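Local coordinates for protein L-Ala-D/L-Glu Epimerase (Escherichia coli, PDB 1JPD) that is an enolase-superfamily protein of the mandelate racemase/muconate lactonizing enzyme family, pairing an N-terminal capping domain with a TIM-barrel-like C-terminal domain, at residues Y54-A59 with A87-N92. Numbering follows the deposited sequence.
Sequences YGESDA and AGAARN
E56 and A89 are where the two backbones come nearest, their CA atoms 7.7 Å apart, and each lies close to the start of a helix. E56, in extended conformation, comes two residues ahead of helix 58-66, whose N-cap is S57; A89 opens helix 89-104, with G88 as N-cap and N92 N bonded to G88 O. The glutamate bridges the gap. Its CG stands anti to the carbonyl carbon (chi1 -55°) and the chain is extended beyond it (chi2 178°), which carries the carboxylate across to the N-terminus of helix 89-104. There E56 OE2 accepts a hydrogen bond from A89 N at 2.9 Å, met on the syn side and 18° out of the carboxylate plane. This is helix capping from a distant part of the chain, inside the N-terminal domain of the mandelate racemase/muconate lactonizing enzyme family. Water 1 extends the cap by one residue, donating to E56 OE2 at 2.7 Å and accepting from A90 N at 3.0 Å. The other oxygen, E56 OE1, lies 3.4 Å from A89 CB and takes a hydrogen bond from Y51 N, so both carboxylate oxygens are anchored. The positive end of the helix dipole would be expected to favour the ionised carboxylate. V61 of helix 58-66 touches the side chains of E56, A89 and A90.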
loop_
_atom_site.group_PDB
_atom_site.type_symbol
_atom_site.label_atom_id
_atom_site.label_comp_id
_atom_site.label_asym_id
_atom_site.label_seq_id
_atom_site.Cartn_x
_atom_site.Cartn_y
_atom_site.Cartn_z
ATOM N N TYR A 54 2.563 13.207 4.906
ATOM C CA TYR A 54 3.727 13.004 5.770
ATOM C C TYR A 54 4.827 14.028 5.507
ATOM O O TYR A 54 5.989 13.825 5.875
ATOM C CB TYR A 54 4.302 11.598 5.587
ATOM C CG TYR A 54 3.441 10.473 6.141
ATOM C CD1 TYR A 54 3.753 9.132 5.886
ATOM C CD2 TYR A 54 2.330 10.745 6.937
ATOM C CE1 TYR A 54 2.976 8.102 6.411
ATOM C CE2 TYR A 54 1.549 9.720 7.465
ATOM C CZ TYR A 54 1.876 8.404 7.202
ATOM O OH TYR A 54 1.113 7.390 7.746
ATOM N N GLY A 55 4.455 15.125 4.855
ATOM C CA GLY A 55 5.406 16.191 4.581
ATOM C C GLY A 55 6.382 15.952 3.442
ATOM O O GLY A 55 7.566 16.310 3.546
ATOM N N GLU A 56 5.905 15.359 2.353
ATOM C CA GLU A 56 6.765 15.109 1.208
ATOM C C GLU A 56 6.101 15.670 -0.041
ATOM O O GLU A 56 4.881 15.668 -0.179
ATOM C CB GLU A 56 6.971 13.621 1.001
ATOM C CG GLU A 56 7.496 12.850 2.186
ATOM C CD GLU A 56 7.618 11.361 1.872
ATOM O OE1 GLU A 56 6.698 10.815 1.210
ATOM O OE2 GLU A 56 8.621 10.744 2.294
ATOM N N SER A 57 6.928 16.152 -0.951
ATOM C CA SER A 57 6.469 16.693 -2.223
ATOM C C SER A 57 7.498 16.142 -3.201
ATOM O O SER A 57 8.499 15.566 -2.766
ATOM C CB SER A 57 6.539 18.215 -2.187
ATOM O OG SER A 57 7.874 18.618 -1.919
ATOM N N ASP A 58 7.275 16.291 -4.503
ATOM C CA ASP A 58 8.266 15.779 -5.444
ATOM C C ASP A 58 9.610 16.473 -5.227
ATOM O O ASP A 58 10.663 15.830 -5.271
ATOM C CB ASP A 58 7.813 15.976 -6.889
ATOM C CG ASP A 58 6.629 15.110 -7.250
ATOM O OD1 ASP A 58 6.476 14.029 -6.647
ATOM O OD2 ASP A 58 5.859 15.501 -8.149
ATOM N N ALA A 59 9.575 17.781 -4.984
ATOM C CA ALA A 59 10.800 18.550 -4.754
ATOM C C ALA A 59 11.522 18.042 -3.509
ATOM O O ALA A 59 12.739 17.817 -3.514
ATOM C CB ALA A 59 10.463 20.025 -4.589
ATOM N N ALA A 87 12.847 6.531 6.730
ATOM C CA ALA A 87 11.796 5.866 5.972
ATOM C C ALA A 87 10.945 6.941 5.300
ATOM O O ALA A 87 10.599 7.940 5.926
ATOM C CB ALA A 87 10.944 5.018 6.894
ATOM N N GLY A 88 10.620 6.734 4.027
ATOM C CA GLY A 88 9.823 7.700 3.287
ATOM C C GLY A 88 9.921 7.424 1.797
ATOM O O GLY A 88 10.618 6.495 1.388
ATOM N N ALA A 89 9.246 8.223 0.977
ATOM C CA ALA A 89 9.271 8.011 -0.473
ATOM C C ALA A 89 10.668 7.990 -1.091
ATOM O O ALA A 89 10.943 7.184 -1.980
ATOM C CB ALA A 89 8.420 9.064 -1.172
ATOM N N ALA A 90 11.542 8.885 -0.636
ATOM C CA ALA A 90 12.895 8.950 -1.173
ATOM C C ALA A 90 13.607 7.619 -0.996
ATOM O O ALA A 90 14.066 7.016 -1.971
ATOM C CB ALA A 90 13.695 10.073 -0.497
ATOM N N ARG A 91 13.697 7.144 0.238
ATOM C CA ARG A 91 14.378 5.881 0.454
ATOM C C ARG A 91 13.704 4.751 -0.316
ATOM O O ARG A 91 14.373 3.820 -0.762
ATOM C CB ARG A 91 14.445 5.525 1.940
ATOM C CG ARG A 91 15.417 4.384 2.222
ATOM C CD ARG A 91 15.616 4.142 3.707
ATOM N NE ARG A 91 14.504 3.416 4.319
ATOM C CZ ARG A 91 14.428 3.128 5.615
ATOM N NH1 ARG A 91 15.400 3.509 6.436
ATOM N NH2 ARG A 91 13.385 2.455 6.086
ATOM N N ASN A 92 12.388 4.837 -0.488
ATOM C CA ASN A 92 11.659 3.800 -1.207
ATOM C C ASN A 92 12.138 3.674 -2.651
ATOM O O ASN A 92 12.386 2.562 -3.133
ATOM C CB ASN A 92 10.156 4.076 -1.175
ATOM C CG ASN A 92 9.345 2.948 -1.790
ATOM O OD1 ASN A 92 9.694 1.767 -1.650
ATOM N ND2 ASN A 92 8.250 3.300 -2.461
HETATM O O HOH W 1 11.265 10.648 1.824
#